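Local coordinates for odorant-binding protein 1d (Locusta migratoria, PDB 4PT1) that probably binds small hydrophobic odorant molecules in a helical, disulfide-linked fold and carries them, as a secreted transport protein of the locust, at residues C49-I54 with T102-H107; E71-V76 with V87-K92. All coordinates share one frame; numbering follows the deposited sequence.

Overall arrangement
Both contacts join helices of the single all-helical chain, and contact 2 falls between the two halves of contact 1 in sequence. Helix 45-57 supplies residues 49-54 and helix 99-113 supplies residues 102-107, while residues 71-76 and 87-92 lie at the ends of helices 69-75 and 81-90. The two centres are about 13 Å apart; contact 1 is the more central, about 7 Å from the centre of the chain against about 11 Å for contact 2. Helix 99-113 is disulfide-bonded to both contacts, C100 to C49 and C109 to C91, which ties these helices together around side chains, H107 and V76, that each lie near a bound 2-(2-methoxyethoxy)ethanol.

Contact 1 (C49-I54 with T102-H107); sequences CYLKCI and TAYQIH
L51 pushes one methyl, CD1, against the backbone and ring of Y104, and this is the tight end of the contact. CD1 lies 3.5 Å from CD1 of Y104 and reaches the ring obliquely, while the CA of Y104 is only 3.6 Å from the same methyl. The first torsion of L51 (chi1 -65°) sets CG anti to the carbonyl carbon, and the two methyls then divide the work: CD1 goes to Y104 and to CB of H107, at 4.1 Å, whereas CD2 sits over the centre of the H107 imidazole, 4.3 Å above its plane. The backbones come close at A103, whose small CB rests 3.4 Å from CA of K52, so that the axes of the short segments pass within 7.9 Å at an angle of 86°. No hydrogen bond spans this apolar interface.

The looser side belongs to K52. Only the base of its side chain takes part, with CB 3.7 Å from CB of A103; the chain then bends at chi2 and carries NZ away to a salt bridge with D63, on a partly exposed flank. ND1 of H107 is hydrogen-bonded to Y118 OH, outside the two segments.

The C49-C100 disulfide links the very two helices that cross here, and C53-C22 ties on helix 15-26. Together with L51, I54 and H107, F125 lines the site of a bound 2-(2-methoxyethoxy)ethanol, probably from the crystallisation liquor, an arrangement consistent with the ligand pocket of the disulfide-linked, all-helical PBP/GOBP fold.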
loop_
_atom_site.group_PDB
_atom_site.type_symbol
_atom_site.label_atom_id
_atom_site.label_comp_id
_atom_site.label_asym_id
_atom_site.label_seq_id
_atom_site.Cartn_x
_atom_site.Cartn_y
_atom_site.Cartn_z
ATOM N N CYS A 49 -0.159 -8.374 6.864
ATOM C CA CYS A 49 -0.041 -9.356 5.799
ATOM C C CYS A 49 -0.920 -8.981 4.608
ATOM O O CYS A 49 -0.602 -9.330 3.494
ATOM C CB CYS A 49 -0.351 -10.760 6.327
ATOM S SG CYS A 49 0.958 -11.412 7.408
ATOM N N TYR A 50 -1.985 -8.217 4.851
ATOM C CA TYR A 50 -2.776 -7.637 3.773
ATOM C C TYR A 50 -1.947 -6.629 2.942
ATOM O O TYR A 50 -1.958 -6.688 1.710
ATOM C CB TYR A 50 -4.020 -6.983 4.339
ATOM C CG TYR A 50 -4.854 -6.264 3.318
ATOM C CD1 TYR A 50 -5.788 -6.958 2.537
ATOM C CD2 TYR A 50 -4.743 -4.893 3.144
ATOM C CE1 TYR A 50 -6.568 -6.292 1.622
ATOM C CE2 TYR A 50 -5.512 -4.215 2.208
ATOM C CZ TYR A 50 -6.415 -4.924 1.453
ATOM O OH TYR A 50 -7.170 -4.251 0.565
ATOM N N LEU A 51 -1.231 -5.709 3.597
ATOM C CA LEU A 51 -0.273 -4.821 2.915
ATOM C C LEU A 51 0.751 -5.620 2.111
ATOM O O LEU A 51 1.013 -5.325 0.926
ATOM C CB LEU A 51 0.462 -3.906 3.910
ATOM C CG LEU A 51 -0.422 -2.882 4.652
ATOM C CD1 LEU A 51 0.425 -2.095 5.643
ATOM C CD2 LEU A 51 -1.172 -1.944 3.701
ATOM N N LYS A 52 1.319 -6.640 2.751
ATOM C CA LYS A 52 2.274 -7.525 2.083
ATOM C C LYS A 52 1.646 -8.161 0.847
ATOM O O LYS A 52 2.262 -8.207 -0.220
ATOM C CB LYS A 52 2.809 -8.575 3.080
ATOM C CG LYS A 52 3.742 -9.622 2.502
ATOM C CD LYS A 52 3.028 -10.887 2.112
ATOM C CE LYS A 52 4.037 -11.999 1.870
ATOM N NZ LYS A 52 3.344 -13.222 1.446
ATOM N N CYS A 53 0.414 -8.628 0.973
ATOM C CA CYS A 53 -0.248 -9.315 -0.126
ATOM C C CYS A 53 -0.439 -8.393 -1.326
ATOM O O CYS A 53 -0.227 -8.813 -2.453
ATOM C CB CYS A 53 -1.592 -9.880 0.349
ATOM S SG CYS A 53 -2.517 -10.729 -0.931
ATOM N N ILE A 54 -0.855 -7.151 -1.085
ATOM C CA ILE A 54 -0.972 -6.139 -2.138
ATOM C C ILE A 54 0.382 -5.953 -2.831
ATOM O O ILE A 54 0.473 -5.940 -4.050
ATOM C CB ILE A 54 -1.488 -4.788 -1.596
ATOM C CG1 ILE A 54 -2.985 -4.868 -1.304
ATOM C CG2 ILE A 54 -1.279 -3.650 -2.617
ATOM C CD1 ILE A 54 -3.472 -3.639 -0.580
ATOM N N THR A 102 7.854 -6.141 7.290
ATOM C CA THR A 102 8.571 -5.395 6.214
ATOM C C THR A 102 7.620 -4.555 5.380
ATOM O O THR A 102 7.815 -3.336 5.234
ATOM C CB THR A 102 9.351 -6.354 5.279
ATOM O OG1 THR A 102 10.447 -6.944 5.996
ATOM C CG2 THR A 102 9.910 -5.633 4.026
ATOM N N ALA A 103 6.576 -5.189 4.842
ATOM C CA ALA A 103 5.580 -4.427 4.076
ATOM C C ALA A 103 4.952 -3.321 4.924
ATOM O O ALA A 103 4.879 -2.176 4.491
ATOM C CB ALA A 103 4.499 -5.342 3.517
ATOM N N TYR A 104 4.513 -3.656 6.143
ATOM C CA TYR A 104 3.750 -2.697 6.985
ATOM C C TYR A 104 4.584 -1.446 7.309
ATOM O O TYR A 104 4.065 -0.327 7.306
ATOM C CB TYR A 104 3.193 -3.384 8.259
ATOM C CG TYR A 104 2.491 -2.454 9.254
ATOM C CD1 TYR A 104 1.148 -2.094 9.098
ATOM C CD2 TYR A 104 3.168 -1.943 10.339
ATOM C CE1 TYR A 104 0.516 -1.249 10.015
ATOM C CE2 TYR A 104 2.558 -1.094 11.263
ATOM C CZ TYR A 104 1.227 -0.741 11.100
ATOM O OH TYR A 104 0.598 0.108 12.015
ATOM N N GLN A 105 5.875 -1.645 7.539
ATOM C CA GLN A 105 6.779 -0.573 7.898
ATOM C C GLN A 105 7.437 0.114 6.701
ATOM O O GLN A 105 7.894 1.250 6.849
ATOM C CB GLN A 105 7.876 -1.110 8.830
ATOM C CG GLN A 105 7.349 -1.744 10.120
ATOM C CD GLN A 105 6.712 -0.765 11.103
ATOM O OE1 GLN A 105 6.775 0.448 10.926
ATOM N NE2 GLN A 105 6.076 -1.300 12.140
ATOM N N ILE A 106 7.509 -0.546 5.533
ATOM C CA ILE A 106 7.783 0.196 4.295
ATOM C C ILE A 106 6.651 1.231 4.189
ATOM O O ILE A 106 6.897 2.403 3.940
ATOM C CB ILE A 106 7.858 -0.707 3.024
ATOM C CG1 ILE A 106 9.187 -1.480 2.950
ATOM C CG2 ILE A 106 7.716 0.161 1.768
ATOM C CD1 ILE A 106 9.240 -2.568 1.887
ATOM N N HIS A 107 5.419 0.800 4.453
ATOM C CA HIS A 107 4.258 1.674 4.443
ATOM C C HIS A 107 4.247 2.737 5.522
ATOM O O HIS A 107 3.859 3.866 5.257
ATOM C CB HIS A 107 2.996 0.856 4.463
ATOM C CG HIS A 107 2.515 0.497 3.091
ATOM N ND1 HIS A 107 1.550 1.201 2.452
ATOM C CD2 HIS A 107 2.943 -0.492 2.203
ATOM C CE1 HIS A 107 1.355 0.658 1.232
ATOM N NE2 HIS A 107 2.215 -0.371 1.084
#

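Contact 2 (E71-V76 with V87-K92); sequences EELENV and VVHSCK
V88 packs against L73, E72 and V76 where the C-terminal parts of helices 69-75 and 81-90 meet, within the all-helical PBP/GOBP fold; no hydrogen bond joins residues 71-76 to residues 87-92. CG1 of V88 lies 3.7 Å from CD2 of L73. Both valine methyls flank the CG methylene of E72, CG2 of V88 at 3.9 Å from it, and CG2 alone goes on to CG2 of V76, at 4.0 Å. The torsion of V88 (chi1 171°) holds CG1 anti to the backbone N, which turns CG1 to L73 and CG2 to V76.

L73 is the second main contributor. Besides touching V88, its CD2 methyl reaches NE2 of H89 at 3.7 Å, and CD1 comes equally near that nitrogen. The leucine and histidine side chains cross at about a right angle, and CD2 approaches the imidazole obliquely. H89 marks the exposed margin, in contrast to buried V88. From within its own segment K92 donates through NZ to ND1 of H89, close to the ring plane, which would restrain the ring's rotation.

E72 is buried and offers V88 only its aliphatic part. With CG anti to the backbone N (chi1 -168°), the chain bends at chi2 and turns the carboxylate away from the valine, to where OE2 is hydrogen-bonded to Y110 of helix 99-113. Replacing E72 by an alanine would probably leave the Y110 hydroxyl and the N75 amide without the carboxylate oxygens they bond and open a gap beside CG2 of V88. The other carboxylate oxygen is held within the same segment: N75 ND2 donates to E72 OE1 over 3.1 Å, almost straight at 174°, with the acceptor in the plane of the asparagine amide.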
loop_
_atom_site.group_PDB
_atom_site.type_symbol
_atom_site.label_atom_id
_atom_site.label_comp_id
_atom_site.label_asym_id
_atom_site.label_seq_id
_atom_site.Cartn_x
_atom_site.Cartn_y
_atom_site.Cartn_z
ATOM N N GLU A 71 9.639 -2.030 -9.656
ATOM C CA GLU A 71 8.210 -2.316 -9.695
ATOM C C GLU A 71 7.414 -1.332 -8.862
ATOM O O GLU A 71 6.331 -0.940 -9.249
ATOM C CB GLU A 71 7.924 -3.746 -9.248
ATOM C CG GLU A 71 8.534 -4.789 -10.182
ATOM C CD GLU A 71 7.760 -5.023 -11.463
ATOM O OE1 GLU A 71 6.690 -4.422 -11.689
ATOM O OE2 GLU A 71 8.252 -5.847 -12.269
ATOM N N GLU A 72 7.949 -0.927 -7.726
ATOM C CA GLU A 72 7.223 0.003 -6.870
ATOM C C GLU A 72 7.141 1.384 -7.504
ATOM O O GLU A 72 6.112 2.048 -7.401
ATOM C CB GLU A 72 7.828 0.068 -5.468
ATOM C CG GLU A 72 6.982 0.794 -4.426
ATOM C CD GLU A 72 5.758 0.019 -3.936
ATOM O OE1 GLU A 72 5.140 -0.782 -4.674
ATOM O OE2 GLU A 72 5.381 0.234 -2.780
ATOM N N LEU A 73 8.216 1.808 -8.177
ATOM C CA LEU A 73 8.208 3.090 -8.878
ATOM C C LEU A 73 7.162 3.066 -9.963
ATOM O O LEU A 73 6.443 4.040 -10.147
ATOM C CB LEU A 73 9.586 3.432 -9.446
ATOM C CG LEU A 73 10.709 3.664 -8.424
ATOM C CD1 LEU A 73 12.065 3.731 -9.093
ATOM C CD2 LEU A 73 10.491 4.899 -7.556
ATOM N N GLU A 74 7.057 1.953 -10.679
ATOM C CA GLU A 74 5.976 1.807 -11.655
ATOM C C GLU A 74 4.583 1.848 -11.001
ATOM O O GLU A 74 3.623 2.346 -11.606
ATOM C CB GLU A 74 6.134 0.522 -12.463
ATOM C CG GLU A 74 7.259 0.564 -13.480
ATOM C CD GLU A 74 7.317 -0.706 -14.312
ATOM O OE1 GLU A 74 6.326 -1.001 -15.026
ATOM O OE2 GLU A 74 8.349 -1.413 -14.242
ATOM N N ASN A 75 4.477 1.332 -9.776
ATOM C CA ASN A 75 3.196 1.328 -9.024
ATOM C C ASN A 75 2.695 2.703 -8.592
ATOM O O ASN A 75 1.527 2.855 -8.236
ATOM C CB ASN A 75 3.278 0.422 -7.785
ATOM C CG ASN A 75 3.331 -1.040 -8.141
ATOM O OD1 ASN A 75 2.896 -1.418 -9.221
ATOM N ND2 ASN A 75 3.905 -1.877 -7.249
ATOM N N VAL A 76 3.571 3.702 -8.585
ATOM C CA VAL A 76 3.140 5.069 -8.207
ATOM C C VAL A 76 2.165 5.608 -9.258
ATOM O O VAL A 76 2.473 5.546 -10.444
ATOM C CB VAL A 76 4.331 6.038 -8.110
ATOM C CG1 VAL A 76 3.846 7.452 -7.801
ATOM C CG2 VAL A 76 5.333 5.550 -7.072
ATOM N N VAL A 87 9.076 9.695 -2.245
ATOM C CA VAL A 87 8.754 8.816 -1.124
ATOM C C VAL A 87 9.308 7.387 -1.241
ATOM O O VAL A 87 9.897 6.861 -0.304
ATOM C CB VAL A 87 7.242 8.790 -0.920
ATOM C CG1 VAL A 87 6.851 7.680 0.036
ATOM C CG2 VAL A 87 6.779 10.165 -0.437
ATOM N N VAL A 88 9.141 6.759 -2.403
ATOM C CA VAL A 88 9.649 5.415 -2.582
ATOM C C VAL A 88 11.173 5.344 -2.420
ATOM O O VAL A 88 11.686 4.423 -1.766
ATOM C CB VAL A 88 9.220 4.812 -3.935
ATOM C CG1 VAL A 88 9.963 3.498 -4.176
ATOM C CG2 VAL A 88 7.721 4.596 -3.954
ATOM N N HIS A 89 11.884 6.314 -2.996
ATOM C CA HIS A 89 13.347 6.344 -2.921
ATOM C C HIS A 89 13.793 6.550 -1.512
ATOM O O HIS A 89 14.839 6.018 -1.112
ATOM C CB HIS A 89 13.952 7.393 -3.869
ATOM C CG HIS A 89 14.005 6.946 -5.316
ATOM N ND1 HIS A 89 14.865 6.001 -5.749
ATOM C CD2 HIS A 89 13.298 7.370 -6.432
ATOM C CE1 HIS A 89 14.698 5.810 -7.066
ATOM N NE2 HIS A 89 13.734 6.645 -7.487
ATOM N N SER A 90 13.005 7.283 -0.725
ATOM C CA SER A 90 13.378 7.547 0.668
ATOM C C SER A 90 13.181 6.323 1.590
ATOM O O SER A 90 13.729 6.282 2.698
ATOM C CB SER A 90 12.655 8.790 1.212
ATOM O OG SER A 90 11.285 8.565 1.486
ATOM N N CYS A 91 12.442 5.321 1.111
ATOM C CA CYS A 91 12.011 4.172 1.926
ATOM C C CYS A 91 12.489 2.822 1.381
ATOM O O CYS A 91 12.057 1.753 1.845
ATOM C CB CYS A 91 10.482 4.202 2.028
ATOM S SG CYS A 91 9.870 5.635 2.953
ATOM N N LYS A 92 13.396 2.875 0.409
ATOM C CA LYS A 92 13.782 1.694 -0.358
ATOM C C LYS A 92 14.750 0.741 0.365
ATOM O O LYS A 92 15.047 -0.340 -0.162
ATOM C CB LYS A 92 14.378 2.095 -1.714
ATOM C CG LYS A 92 15.645 2.950 -1.658
ATOM C CD LYS A 92 16.068 3.338 -3.067
ATOM C CE LYS A 92 17.026 4.515 -3.091
ATOM N NZ LYS A 92 17.252 4.936 -4.498
#